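Local coordinates for putative peptide ABC-transport system periplasmic peptide-binding protein (Campylobacter jejuni, PDB 4OEV), which binds a nickel ion, here together with oxalate, and probably delivers it to an ABC-type importer as the extracytoplasmic solute-binding protein, at residues Leu331-Trp336 / Ile358-Lys363; Gly36-Asp41 / Ala128-Leu133. All blocks are in the same frame, centred on the assembly; numbering follows the deposited sequence.

In the fold
Contact 1 and contact 2 lie on opposite sides of the chain's centre, about 43 Å apart between their centres and about 30 Å between nearest atoms, and they share no strand or helix. Both are partly buried. Contact 1, the farther out at 28 Å from the chain's centre, is strand against strand: main-chain bonds dominate, apolar side chains gather around Val360, and the face of Glu332, Glu334 and Lys363 is charged. Contact 2, 16 Å from the centre, sets a short strand and the turn before it against a short helix, where a helix carbonyl takes a threonine hydroxyl and the first residue after the helix takes the backbone N-H groups.

Contact 1: residues Leu331-Trp336 / Ile358-Lys363; sequences LEFEIW and IGVVSK
Four main-chain hydrogen bonds tie Leu331-Trp336 to Ile358-Lys363. Val361 N donates to Leu331 O at 3.2 Å, and Phe333 N reaches Val361 O in a weak, bent bond. Farther along, Lys363 N meets Phe333 O, and Ile335 N to Lys363 O is the shortest and straightest of the four (2.9 Å, 172°).

Apolar contacts centre on Val360. Its CG1, anti to the backbone N (chi1 175°), lies 3.8 Å from Phe333 CE2, approaching the ring obliquely, and 4.0 Å from Leu331 CD2. Helix 256-265 adds Leu262 to both Phe333 and Val360. Separately, the CD1 methyl of Ile335 makes van der Waals contact with the serine side chain, 3.5 Å from Ser362 OG and 3.8 Å from Ser362 CB.

The face opposite Phe333 and Ser362 carries Glu332, Glu334 and Lys363 together with Val361. Glu332 and Val361 run side by side in the same direction. The charges of Glu334 OE1 and Lys363 NZ are 4.5 Å apart, beyond a salt bridge; the firmer partner of this carboxylate is Trp336, whose NE1 gives OE2 a 2.8 Å bond in the indole plane but from above the carboxylate plane.

With 342-357 as the intervening helix, whose Phe355 touches Val360, Ser362 and Ile335, these parallel neighbours form a beta-alpha-beta crossover within the solute-binding protein fold.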
loop_
_atom_site.group_PDB
_atom_site.type_symbol
_atom_site.label_atom_id
_atom_site.label_comp_id
_atom_site.label_asym_id
_atom_site.label_seq_id
_atom_site.Cartn_x
_atom_site.Cartn_y
_atom_site.Cartn_z
ATOM N N LEU A 331 -16.405 11.417 27.028
ATOM C CA LEU A 331 -15.808 10.560 26.031
ATOM C C LEU A 331 -15.526 11.405 24.794
ATOM O O LEU A 331 -16.451 11.718 24.031
ATOM C CB LEU A 331 -16.733 9.382 25.688
ATOM C CG LEU A 331 -16.059 8.087 25.147
ATOM C CD1 LEU A 331 -17.070 6.942 24.995
ATOM C CD2 LEU A 331 -15.452 8.346 23.794
ATOM N N GLU A 332 -14.267 11.814 24.628
ATOM C CA GLU A 332 -13.857 12.654 23.496
ATOM C C GLU A 332 -12.441 12.340 23.037
ATOM O O GLU A 332 -11.646 11.799 23.799
ATOM C CB GLU A 332 -13.939 14.153 23.836
ATOM C CG GLU A 332 -12.789 14.703 24.666
ATOM C CD GLU A 332 -13.011 16.164 25.060
ATOM O OE1 GLU A 332 -13.645 16.904 24.270
ATOM O OE2 GLU A 332 -12.561 16.567 26.164
ATOM N N PHE A 333 -12.126 12.691 21.794
ATOM C CA PHE A 333 -10.819 12.369 21.233
ATOM C C PHE A 333 -10.638 13.080 19.891
ATOM O O PHE A 333 -11.594 13.658 19.357
ATOM C CB PHE A 333 -10.642 10.845 21.080
ATOM C CG PHE A 333 -11.692 10.196 20.226
ATOM C CD1 PHE A 333 -11.498 10.077 18.867
ATOM C CD2 PHE A 333 -12.886 9.732 20.777
ATOM C CE1 PHE A 333 -12.478 9.494 18.064
ATOM C CE2 PHE A 333 -13.881 9.148 19.990
ATOM C CZ PHE A 333 -13.679 9.034 18.616
ATOM N N GLU A 334 -9.420 13.084 19.355
ATOM C CA GLU A 334 -9.208 13.781 18.085
ATOM C C GLU A 334 -9.245 12.835 16.912
ATOM O O GLU A 334 -8.856 11.673 17.037
ATOM C CB GLU A 334 -7.890 14.525 18.091
ATOM C CG GLU A 334 -7.836 15.589 19.142
ATOM C CD GLU A 334 -6.468 16.194 19.281
ATOM O OE1 GLU A 334 -6.410 17.295 19.860
ATOM O OE2 GLU A 334 -5.462 15.554 18.834
ATOM N N ILE A 335 -9.734 13.325 15.775
ATOM C CA ILE A 335 -9.694 12.549 14.531
ATOM C C ILE A 335 -8.795 13.292 13.545
ATOM O O ILE A 335 -9.119 14.414 13.157
ATOM C CB ILE A 335 -11.101 12.388 13.925
ATOM C CG1 ILE A 335 -12.053 11.711 14.916
ATOM C CG2 ILE A 335 -11.043 11.619 12.638
ATOM C CD1 ILE A 335 -13.544 11.952 14.554
ATOM N N TRP A 336 -7.671 12.696 13.146
ATOM C CA TRP A 336 -6.728 13.388 12.282
ATOM C C TRP A 336 -6.849 12.934 10.819
ATOM O O TRP A 336 -7.019 11.738 10.545
ATOM C CB TRP A 336 -5.295 13.159 12.783
ATOM C CG TRP A 336 -4.951 13.974 14.027
ATOM C CD1 TRP A 336 -5.540 13.889 15.275
ATOM C CD2 TRP A 336 -3.941 14.979 14.133
ATOM N NE1 TRP A 336 -4.956 14.793 16.140
ATOM C CE2 TRP A 336 -3.974 15.471 15.464
ATOM C CE3 TRP A 336 -3.019 15.527 13.227
ATOM C CZ2 TRP A 336 -3.110 16.468 15.910
ATOM C CZ3 TRP A 336 -2.163 16.536 13.676
ATOM C CH2 TRP A 336 -2.216 16.984 15.007
ATOM N N ILE A 358 -24.581 10.326 18.780
ATOM C CA ILE A 358 -24.729 9.434 19.927
ATOM C C ILE A 358 -24.040 9.979 21.183
ATOM O O ILE A 358 -23.760 9.221 22.099
ATOM C CB ILE A 358 -24.132 8.014 19.651
ATOM C CG1 ILE A 358 -22.651 8.127 19.315
ATOM C CG2 ILE A 358 -24.896 7.292 18.541
ATOM C CD1 ILE A 358 -21.843 6.797 19.425
ATOM N N GLY A 359 -23.748 11.279 21.227
ATOM C CA GLY A 359 -23.176 11.870 22.428
ATOM C C GLY A 359 -21.677 11.652 22.613
ATOM O O GLY A 359 -21.162 11.749 23.725
ATOM N N VAL A 360 -20.966 11.382 21.518
ATOM C CA VAL A 360 -19.511 11.285 21.556
ATOM C C VAL A 360 -18.895 12.542 20.936
ATOM O O VAL A 360 -19.160 12.877 19.774
ATOM C CB VAL A 360 -19.012 10.033 20.831
ATOM C CG1 VAL A 360 -17.486 10.020 20.765
ATOM C CG2 VAL A 360 -19.534 8.786 21.541
ATOM N N VAL A 361 -18.096 13.251 21.726
ATOM C CA VAL A 361 -17.487 14.495 21.262
ATOM C C VAL A 361 -16.163 14.185 20.562
ATOM O O VAL A 361 -15.411 13.300 20.987
ATOM C CB VAL A 361 -17.277 15.514 22.433
ATOM C CG1 VAL A 361 -16.468 16.718 21.969
ATOM C CG2 VAL A 361 -18.638 15.972 23.081
ATOM N N SER A 362 -15.904 14.856 19.443
ATOM C CA SER A 362 -14.611 14.685 18.756
ATOM C C SER A 362 -14.200 15.962 18.018
ATOM O O SER A 362 -15.030 16.863 17.751
ATOM C CB SER A 362 -14.647 13.507 17.795
ATOM O OG SER A 362 -15.610 13.728 16.787
ATOM N N LYS A 363 -12.903 16.071 17.761
ATOM C CA LYS A 363 -12.340 17.254 17.133
ATOM C C LYS A 363 -11.624 16.868 15.871
ATOM O O LYS A 363 -10.726 16.010 15.938
ATOM C CB LYS A 363 -11.357 17.928 18.097
ATOM C CG LYS A 363 -10.665 19.157 17.518
ATOM C CD LYS A 363 -9.592 19.673 18.466
ATOM C CE LYS A 363 -8.835 20.836 17.842
ATOM N NZ LYS A 363 -7.861 21.466 18.798
#

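Contact 2: residues Gly36-Asp41 / Ala128-Leu133; sequences GLTRFD and AFLDAL
Thr38 turns its hydroxyl to the helix carbonyl of Leu130 through a chi1 of 62°, which sets OG1 between the backbone N and the carbonyl carbon; OG1 then gives a 2.9 Å hydrogen bond to Leu130 O, with a C=O...OG1 angle of 158°. CG2 of Thr38 comes within 3.8 Å of the same Leu130 O. Phe40, with CG anti to its carbonyl carbon (chi1 -49°), brings its ring edge up to Asp131.

Leu133 is the first residue to leave helical backbone angles, and its carbonyl oxygen receives two N-H groups in succession. Thr38 N bonds to Leu133 O at 3.3 Å, from well above the carbonyl plane, whereas Leu37 N at 3.0 Å from Leu133 O makes a weak bond because its N-H points poorly. Leu133 O thus gathers the N-H of Thr38 and, weakly, that of Leu37, while Leu130 O takes the hydroxyl.

Beside these bonds, Leu37 CD1 meets Leu133 CD2 at 3.9 Å, the two side chains crossing at a slant. At the other end Asp131 OD1 lies near the plane of the Phe40 ring, 3.5 Å from CE1 and 3.8 Å from CZ, and so meets the ring's C-H edge; the carboxylate itself stands almost perpendicular to the ring. The other oxygen, OD2, accepts a hydrogen bond from Asp389 N, which helps to fix the carboxylate.

Around the contact, strand 38-40 pairs antiparallel with 46-48, whose Leu46 touches Thr38 and Phe40. Ala51 and Ile65 touch Leu37, Ile65 also reaches Leu133, and Trp54 meets both Thr38 and Leu130. Strand 38-40 with the turn before it, and helix 129-132, thus both pack on the antiparallel sheet of 51-56 and 62-67 while contacting each other.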
loop_
_atom_site.group_PDB
_atom_site.type_symbol
_atom_site.label_atom_id
_atom_site.label_comp_id
_atom_site.label_asym_id
_atom_site.label_seq_id
_atom_site.Cartn_x
_atom_site.Cartn_y
_atom_site.Cartn_z
ATOM N N GLY A 36 12.254 -7.126 -10.892
ATOM C CA GLY A 36 12.387 -8.264 -10.010
ATOM C C GLY A 36 12.409 -9.561 -10.785
ATOM O O GLY A 36 12.371 -9.560 -12.031
ATOM N N LEU A 37 12.509 -10.665 -10.047
ATOM C CA LEU A 37 12.491 -11.992 -10.632
ATOM C C LEU A 37 11.150 -12.311 -11.244
ATOM O O LEU A 37 11.076 -13.064 -12.221
ATOM C CB LEU A 37 12.838 -13.055 -9.583
ATOM C CG LEU A 37 14.208 -12.873 -8.958
ATOM C CD1 LEU A 37 14.521 -14.025 -7.971
ATOM C CD2 LEU A 37 15.265 -12.784 -10.093
ATOM N N THR A 38 10.088 -11.778 -10.638
ATOM C CA THR A 38 8.755 -12.000 -11.143
ATOM C C THR A 38 8.051 -10.669 -11.394
ATOM O O THR A 38 8.513 -9.606 -10.964
ATOM C CB THR A 38 7.916 -12.853 -10.174
ATOM O OG1 THR A 38 7.771 -12.172 -8.932
ATOM C CG2 THR A 38 8.586 -14.208 -9.884
ATOM N N ARG A 39 6.925 -10.737 -12.089
ATOM C CA ARG A 39 6.126 -9.528 -12.384
ATOM C C ARG A 39 4.662 -9.947 -12.520
ATOM O O ARG A 39 4.363 -11.142 -12.455
ATOM C CB ARG A 39 6.630 -8.854 -13.662
ATOM C CG ARG A 39 6.308 -9.675 -14.914
ATOM C CD ARG A 39 6.909 -9.091 -16.161
ATOM N NE ARG A 39 6.871 -10.104 -17.208
ATOM C CZ ARG A 39 5.848 -10.311 -18.043
ATOM N NH1 ARG A 39 5.937 -11.289 -18.948
ATOM N NH2 ARG A 39 4.759 -9.531 -18.013
ATOM N N PHE A 40 3.747 -8.986 -12.673
ATOM C CA PHE A 40 2.331 -9.295 -12.835
ATOM C C PHE A 40 1.771 -8.625 -14.084
ATOM O O PHE A 40 2.131 -7.477 -14.355
ATOM C CB PHE A 40 1.529 -8.841 -11.604
ATOM C CG PHE A 40 2.142 -9.292 -10.317
ATOM C CD1 PHE A 40 1.884 -10.566 -9.837
ATOM C CD2 PHE A 40 2.999 -8.454 -9.607
ATOM C CE1 PHE A 40 2.484 -11.025 -8.654
ATOM C CE2 PHE A 40 3.594 -8.900 -8.428
ATOM C CZ PHE A 40 3.339 -10.188 -7.955
ATOM N N ASP A 41 0.861 -9.305 -14.796
ATOM C CA ASP A 41 0.287 -8.742 -16.030
ATOM C C ASP A 41 -1.037 -8.046 -15.736
ATOM O O ASP A 41 -1.347 -7.796 -14.567
ATOM C CB ASP A 41 0.140 -9.820 -17.124
ATOM C CG ASP A 41 -0.856 -10.937 -16.771
ATOM O OD1 ASP A 41 -1.637 -10.792 -15.804
ATOM O OD2 ASP A 41 -0.840 -11.985 -17.468
ATOM N N ALA A 128 3.895 -16.864 -0.122
ATOM C CA ALA A 128 3.919 -15.505 -0.656
ATOM C C ALA A 128 5.264 -15.155 -1.305
ATOM O O ALA A 128 5.421 -14.077 -1.875
ATOM C CB ALA A 128 3.590 -14.503 0.430
ATOM N N PHE A 129 6.237 -16.071 -1.244
ATOM C CA PHE A 129 7.591 -15.748 -1.658
ATOM C C PHE A 129 7.719 -15.292 -3.128
ATOM O O PHE A 129 8.527 -14.416 -3.435
ATOM C CB PHE A 129 8.518 -16.996 -1.461
ATOM C CG PHE A 129 9.979 -16.693 -1.543
ATOM C CD1 PHE A 129 10.494 -15.533 -0.985
ATOM C CD2 PHE A 129 10.885 -17.641 -2.116
ATOM C CE1 PHE A 129 11.847 -15.244 -1.044
ATOM C CE2 PHE A 129 12.235 -17.369 -2.167
ATOM C CZ PHE A 129 12.741 -16.187 -1.633
ATOM N N LEU A 130 6.996 -15.943 -4.037
ATOM C CA LEU A 130 7.094 -15.587 -5.455
ATOM C C LEU A 130 6.544 -14.175 -5.668
ATOM O O LEU A 130 7.112 -13.405 -6.441
ATOM C CB LEU A 130 6.338 -16.590 -6.314
ATOM C CG LEU A 130 7.093 -17.919 -6.441
ATOM C CD1 LEU A 130 6.215 -18.949 -7.138
ATOM C CD2 LEU A 130 8.398 -17.713 -7.200
ATOM N N ASP A 131 5.456 -13.836 -4.971
ATOM C CA ASP A 131 4.941 -12.463 -5.042
ATOM C C ASP A 131 6.004 -11.540 -4.497
ATOM O O ASP A 131 6.234 -10.475 -5.055
ATOM C CB ASP A 131 3.629 -12.268 -4.237
ATOM C CG ASP A 131 2.410 -12.688 -5.015
ATOM O OD1 ASP A 131 2.592 -13.369 -6.074
ATOM O OD2 ASP A 131 1.292 -12.275 -4.620
ATOM N N ALA A 132 6.656 -11.965 -3.415
ATOM C CA ALA A 132 7.677 -11.148 -2.746
ATOM C C ALA A 132 8.869 -10.891 -3.649
ATOM O O ALA A 132 9.524 -9.845 -3.542
ATOM C CB ALA A 132 8.136 -11.822 -1.450
ATOM N N LEU A 133 9.164 -11.864 -4.511
ATOM C CA LEU A 133 10.295 -11.760 -5.423
ATOM C C LEU A 133 9.987 -10.875 -6.640
ATOM O O LEU A 133 10.778 -10.828 -7.604
ATOM C CB LEU A 133 10.741 -13.174 -5.866
ATOM C CG LEU A 133 11.428 -14.012 -4.787
ATOM C CD1 LEU A 133 11.539 -15.465 -5.152
ATOM C CD2 LEU A 133 12.787 -13.430 -4.523
#